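Local coordinates for protein endoglucanase EG-II (Hypocrea jecorina, PDB 3QR3) that probably hydrolyses internal beta-1,4-glucosidic bonds of cellulose with a family 5 catalytic domain built as a TIM barrel, at residues T247-N252 / S284-G289; Q187-F192 / G240-L245. All blocks are in the same frame, centred on the assembly; numbering follows the deposited sequence.

Interaction 1: residues T247-N252 / S284-G289; sequences TWLRQN and SDVYLG. With SO4 (sulfate ion), chain K.
Arg250 meets Asp285 side-on, laying NE and one terminal nitrogen against the two carboxylate oxygens. NE of Arg250 donates to OD2 of Asp285 at 2.7 Å, and NH2 of Arg250 to OD1 of Asp285 at 2.9 Å, both nearly straight. Each oxygen accepts its N-H on the syn lone pair, and the two flat groups lie only 3° from coplanar, so the paired bonds fix the guanidinium's rotation. The arginine chain runs extended from the helix and then bends at chi3 (-71°), which presents NE and NH2 to the acid. Beneath this exposed ion pair lies an apolar layer: CB of Leu249 rests on CB of Val286 at 3.7 Å, and CG1 of Val286 reaches CA of Arg250. The branched valine thus packs between helix 238-251 and the start of strand 287-296, a helix-on-barrel junction of the TIM-barrel fold. Deeper still, CD1 of Leu249 approaches CE1 of Tyr287 at 3.8 Å, the side chains crossing at about a right angle. Trp248 NE1 donates, at the ring's edge, to O4 of a sulfate probably from the crystallisation liquor. Farther out, Asn283 OD1 bonds Arg250 NH2, Tyr287 OH bonds Phe242 O, and backbone hydrogen bonding ties Val286 to Ala256.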
loop_
_atom_site.group_PDB
_atom_site.type_symbol
_atom_site.label_atom_id
_atom_site.label_comp_id
_atom_site.label_asym_id
_atom_site.label_seq_id
_atom_site.Cartn_x
_atom_site.Cartn_y
_atom_site.Cartn_z
ATOM N N THR A 247 -20.887 -2.761 5.611
ATOM C CA THR A 247 -22.159 -3.397 5.289
ATOM C C THR A 247 -22.070 -4.134 3.965
ATOM O O THR A 247 -22.447 -5.306 3.869
ATOM C CB THR A 247 -23.282 -2.353 5.196
ATOM O OG1 THR A 247 -23.406 -1.688 6.461
ATOM C CG2 THR A 247 -24.623 -3.019 4.827
ATOM N N TRP A 248 -21.565 -3.437 2.947
ATOM C CA TRP A 248 -21.401 -4.018 1.620
ATOM C C TRP A 248 -20.477 -5.242 1.651
ATOM O O TRP A 248 -20.805 -6.302 1.114
ATOM C CB TRP A 248 -20.869 -2.975 0.630
ATOM C CG TRP A 248 -20.770 -3.522 -0.757
ATOM C CD1 TRP A 248 -21.764 -3.570 -1.690
ATOM C CD2 TRP A 248 -19.623 -4.133 -1.360
ATOM N NE1 TRP A 248 -21.306 -4.167 -2.838
ATOM C CE2 TRP A 248 -19.995 -4.523 -2.662
ATOM C CE3 TRP A 248 -18.317 -4.385 -0.927
ATOM C CZ2 TRP A 248 -19.108 -5.150 -3.538
ATOM C CZ3 TRP A 248 -17.437 -5.010 -1.798
ATOM C CH2 TRP A 248 -17.837 -5.382 -3.090
ATOM N N LEU A 249 -19.325 -5.090 2.290
ATOM C CA LEU A 249 -18.378 -6.186 2.411
ATOM C C LEU A 249 -19.003 -7.392 3.090
ATOM O O LEU A 249 -18.785 -8.537 2.685
ATOM C CB LEU A 249 -17.158 -5.736 3.216
ATOM C CG LEU A 249 -16.207 -4.758 2.510
ATOM C CD1 LEU A 249 -15.167 -4.233 3.488
ATOM C CD2 LEU A 249 -15.538 -5.427 1.313
ATOM N N ARG A 250 -19.763 -7.133 4.149
ATOM C CA ARG A 250 -20.257 -8.211 4.989
ATOM C C ARG A 250 -21.347 -8.984 4.258
ATOM O O ARG A 250 -21.383 -10.216 4.296
ATOM C CB ARG A 250 -20.767 -7.658 6.326
ATOM C CG ARG A 250 -21.055 -8.721 7.369
ATOM C CD ARG A 250 -21.370 -8.110 8.742
ATOM N NE ARG A 250 -20.176 -7.528 9.344
ATOM C CZ ARG A 250 -20.024 -6.237 9.624
ATOM N NH1 ARG A 250 -21.014 -5.385 9.378
ATOM N NH2 ARG A 250 -18.885 -5.798 10.165
ATOM N N GLN A 251 -22.236 -8.257 3.592
ATOM C CA GLN A 251 -23.278 -8.896 2.791
ATOM C C GLN A 251 -22.691 -9.738 1.670
ATOM O O GLN A 251 -23.279 -10.751 1.273
ATOM C CB GLN A 251 -24.219 -7.852 2.205
ATOM C CG GLN A 251 -25.128 -7.242 3.229
ATOM C CD GLN A 251 -25.833 -6.015 2.700
ATOM O OE1 GLN A 251 -26.838 -5.571 3.257
ATOM N NE2 GLN A 251 -25.307 -5.455 1.618
ATOM N N ASN A 252 -21.530 -9.329 1.166
ATOM C CA ASN A 252 -20.908 -10.035 0.047
ATOM C C ASN A 252 -19.835 -11.017 0.468
ATOM O O ASN A 252 -19.192 -11.635 -0.383
ATOM C CB ASN A 252 -20.353 -9.053 -0.981
ATOM C CG ASN A 252 -21.442 -8.397 -1.783
ATOM O OD1 ASN A 252 -22.075 -9.037 -2.626
ATOM N ND2 ASN A 252 -21.688 -7.122 -1.516
ATOM N N SER A 284 -13.693 -6.154 12.283
ATOM C CA SER A 284 -12.506 -6.880 11.837
ATOM C C SER A 284 -12.853 -8.138 11.074
ATOM O O SER A 284 -11.961 -8.839 10.605
ATOM C CB SER A 284 -11.604 -7.239 13.027
ATOM O OG SER A 284 -12.269 -8.118 13.926
ATOM N N ASP A 285 -14.143 -8.441 10.962
ATOM C CA ASP A 285 -14.559 -9.544 10.100
ATOM C C ASP A 285 -14.427 -9.153 8.621
ATOM O O ASP A 285 -14.096 -9.979 7.779
ATOM C CB ASP A 285 -15.985 -10.025 10.429
ATOM C CG ASP A 285 -17.042 -8.954 10.203
ATOM O OD1 ASP A 285 -16.814 -7.783 10.567
ATOM O OD2 ASP A 285 -18.121 -9.296 9.675
ATOM N N VAL A 286 -14.681 -7.885 8.315
ATOM C CA VAL A 286 -14.563 -7.404 6.932
ATOM C C VAL A 286 -13.297 -6.575 6.665
ATOM O O VAL A 286 -12.820 -6.497 5.527
ATOM C CB VAL A 286 -15.823 -6.616 6.499
ATOM C CG1 VAL A 286 -17.061 -7.515 6.592
ATOM C CG2 VAL A 286 -16.005 -5.377 7.361
ATOM N N TYR A 287 -12.749 -5.945 7.699
ATOM C CA TYR A 287 -11.490 -5.216 7.519
ATOM C C TYR A 287 -10.299 -6.050 7.987
ATOM O O TYR A 287 -10.261 -6.500 9.133
ATOM C CB TYR A 287 -11.527 -3.853 8.215
ATOM C CG TYR A 287 -12.555 -2.926 7.615
ATOM C CD1 TYR A 287 -12.455 -2.525 6.289
ATOM C CD2 TYR A 287 -13.633 -2.467 8.359
ATOM C CE1 TYR A 287 -13.389 -1.687 5.720
ATOM C CE2 TYR A 287 -14.585 -1.629 7.795
ATOM C CZ TYR A 287 -14.455 -1.248 6.468
ATOM O OH TYR A 287 -15.379 -0.413 5.887
ATOM N N LEU A 288 -9.342 -6.265 7.086
ATOM C CA LEU A 288 -8.171 -7.094 7.375
ATOM C C LEU A 288 -7.045 -6.306 8.029
ATOM O O LEU A 288 -6.165 -6.880 8.662
ATOM C CB LEU A 288 -7.638 -7.749 6.095
ATOM C CG LEU A 288 -8.148 -9.155 5.798
ATOM C CD1 LEU A 288 -7.561 -9.674 4.485
ATOM C CD2 LEU A 288 -7.805 -10.088 6.943
ATOM N N GLY A 289 -7.059 -4.988 7.862
ATOM C CA GLY A 289 -6.010 -4.183 8.454
ATOM C C GLY A 289 -5.990 -2.728 8.040
ATOM O O GLY A 289 -6.789 -2.282 7.214
HETATM S S SO4 K . -21.907 -5.876 -6.367
HETATM O O1 SO4 K . -20.722 -5.156 -6.801
HETATM O O2 SO4 K . -22.798 -6.062 -7.507
HETATM O O3 SO4 K . -21.497 -7.181 -5.840
HETATM O O4 SO4 K . -22.583 -5.082 -5.341
#

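Interaction 2: residues Q187-F192 / G240-L245; sequences QSAGAF and GAFSPL. With SO4 (sulfate ion), chain C.
Ala189 sets its methyl group against the apolar side chains of helix 238-251. Its CB lies 3.7 Å from CE1 of Phe242, with CZ of the same ring only slightly farther off, and it also meets CB of Ala241 and, more loosely, CD2 of Leu245. Small residues suit this junction because the backbones come close: the CA atoms of Gly190 and Ala241 are 4.3 Å apart, and CB of Ala241 rests directly against CA of Gly190 at 3.7 Å. Farther along the loop, Phe192 holds CG anti to the backbone N (chi1 -175°), which brings CD2 of Phe192 to 4.0 Å from CD1 of Leu245. The phenyl ring also meets Phe216 of strand 214-219, so the loop is packed against both the barrel wall and an outer helix.

Polar links across the contact run through water. One water donates to Ala189 O at 2.9 Å and to Ala241 O at 2.7 Å; a second joins Gly190 O to Gly240 O in the same way. Helix 238-251 has a wider pi-type turn at 240-242, and the waters bridge from its carbonyls to those of the loop.

Within the loop, Ser188 OG accepts from the backbone N of Gly190, forming an ST turn that shapes the chain just where it meets the helix. A sulfate ion, probably from the crystallisation liquor, sits beside this turn near Ser188 OG and CA of Gly190.

Hydrocarbon surfaces therefore provide the direct fit between this loop of the TIM barrel and the helix, whereas facing carbonyl oxygens, which cannot bond to one another, depend on water donors to join them.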
loop_
_atom_site.group_PDB
_atom_site.type_symbol
_atom_site.label_atom_id
_atom_site.label_comp_id
_atom_site.label_asym_id
_atom_site.label_seq_id
_atom_site.Cartn_x
_atom_site.Cartn_y
_atom_site.Cartn_z
ATOM N N GLN A 187 -8.431 5.232 -5.212
ATOM C CA GLN A 187 -8.718 4.182 -4.235
ATOM C C GLN A 187 -9.558 4.634 -3.041
ATOM O O GLN A 187 -9.620 3.936 -2.032
ATOM C CB GLN A 187 -7.418 3.578 -3.713
ATOM C CG GLN A 187 -6.761 2.601 -4.675
ATOM C CD GLN A 187 -5.550 1.939 -4.047
ATOM O OE1 GLN A 187 -4.426 2.399 -4.223
ATOM N NE2 GLN A 187 -5.779 0.880 -3.274
ATOM N N SER A 188 -10.216 5.778 -3.142
ATOM C CA SER A 188 -10.981 6.269 -1.997
ATOM C C SER A 188 -12.038 5.291 -1.502
ATOM O O SER A 188 -12.873 4.797 -2.272
ATOM C CB SER A 188 -11.640 7.613 -2.293
ATOM O OG SER A 188 -12.484 7.961 -1.205
ATOM N N ALA A 189 -11.995 5.013 -0.204
ATOM C CA ALA A 189 -12.982 4.154 0.428
ATOM C C ALA A 189 -14.377 4.767 0.305
ATOM O O ALA A 189 -15.376 4.057 0.283
ATOM C CB ALA A 189 -12.612 3.916 1.914
ATOM N N GLY A 190 -14.440 6.092 0.238
ATOM C CA GLY A 190 -15.717 6.784 0.135
ATOM C C GLY A 190 -16.417 6.615 -1.206
ATOM O O GLY A 190 -17.647 6.643 -1.282
ATOM N N ALA A 191 -15.642 6.431 -2.268
ATOM C CA ALA A 191 -16.198 6.345 -3.620
ATOM C C ALA A 191 -16.204 4.915 -4.154
ATOM O O ALA A 191 -16.680 4.666 -5.261
ATOM C CB ALA A 191 -15.414 7.242 -4.571
ATOM N N PHE A 192 -15.663 3.990 -3.367
ATOM C CA PHE A 192 -15.384 2.640 -3.844
ATOM C C PHE A 192 -16.624 1.934 -4.400
ATOM O O PHE A 192 -16.557 1.271 -5.436
ATOM C CB PHE A 192 -14.719 1.810 -2.740
ATOM C CG PHE A 192 -14.283 0.444 -3.185
ATOM C CD1 PHE A 192 -13.246 0.293 -4.089
ATOM C CD2 PHE A 192 -14.906 -0.689 -2.691
ATOM C CE1 PHE A 192 -12.845 -0.964 -4.501
ATOM C CE2 PHE A 192 -14.509 -1.950 -3.097
ATOM C CZ PHE A 192 -13.478 -2.088 -4.002
ATOM N N GLY A 240 -19.348 8.427 6.268
ATOM C CA GLY A 240 -19.161 8.670 4.852
ATOM C C GLY A 240 -18.500 7.547 4.075
ATOM O O GLY A 240 -18.674 7.453 2.863
ATOM N N ALA A 241 -17.746 6.687 4.749
ATOM C CA ALA A 241 -17.022 5.653 4.024
ATOM C C ALA A 241 -17.083 4.267 4.653
ATOM O O ALA A 241 -17.538 3.313 4.026
ATOM C CB ALA A 241 -15.581 6.077 3.813
ATOM N N PHE A 242 -16.618 4.143 5.890
ATOM C CA PHE A 242 -16.353 2.809 6.412
ATOM C C PHE A 242 -17.578 2.035 6.915
ATOM O O PHE A 242 -17.559 0.813 6.931
ATOM C CB PHE A 242 -15.236 2.851 7.451
ATOM C CG PHE A 242 -13.898 3.245 6.870
ATOM C CD1 PHE A 242 -13.272 2.429 5.934
ATOM C CD2 PHE A 242 -13.278 4.433 7.243
ATOM C CE1 PHE A 242 -12.045 2.781 5.381
ATOM C CE2 PHE A 242 -12.044 4.799 6.699
ATOM C CZ PHE A 242 -11.426 3.966 5.768
ATOM N N SER A 243 -18.632 2.734 7.324
ATOM C CA SER A 243 -19.873 2.047 7.697
ATOM C C SER A 243 -20.561 1.435 6.463
ATOM O O SER A 243 -20.804 0.224 6.427
ATOM C CB SER A 243 -20.825 2.963 8.489
ATOM O OG SER A 243 -22.032 2.272 8.824
ATOM N N PRO A 244 -20.855 2.257 5.438
ATOM C CA PRO A 244 -21.449 1.705 4.211
ATOM C C PRO A 244 -20.572 0.619 3.597
ATOM O O PRO A 244 -21.086 -0.357 3.051
ATOM C CB PRO A 244 -21.499 2.903 3.263
ATOM C CG PRO A 244 -21.427 4.100 4.127
ATOM C CD PRO A 244 -20.705 3.719 5.380
ATOM N N LEU A 245 -19.254 0.783 3.664
ATOM C CA LEU A 245 -18.369 -0.223 3.085
ATOM C C LEU A 245 -18.436 -1.533 3.876
ATOM O O LEU A 245 -18.510 -2.611 3.296
ATOM C CB LEU A 245 -16.925 0.290 2.997
ATOM C CG LEU A 245 -15.901 -0.659 2.373
ATOM C CD1 LEU A 245 -16.385 -1.186 1.010
ATOM C CD2 LEU A 245 -14.559 0.046 2.230
HETATM S S SO4 C . -15.005 10.430 -1.209
HETATM O O1 SO4 C . -14.006 9.657 -1.926
HETATM O O2 SO4 C . -16.322 10.229 -1.812
HETATM O O3 SO4 C . -15.044 9.987 0.185
HETATM O O4 SO4 C . -14.636 11.841 -1.273
HETATM O O HOH W 1 -17.989 3.374 1.364
HETATM O O HOH W 2 -20.189 6.586 0.675
#

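How the interactions relate
Helix 238-251 is shared by both contacts, whose centres lie 12 Å apart on the same side of the chain's centre. Interaction 2 uses its earlier part, residues 240-245, against the loop that follows strand 179-182; interaction 1 uses its later part, within segment 247-252, against the start of strand 287-296. In sequence both segments of interaction 2 precede those of interaction 1. The two contacts touch directly through Tyr287 of interaction 1, whose hydroxyl packs beside Leu245 of interaction 2. One outer helix of the TIM barrel is thus packed against the loop after one barrel strand and the start of another.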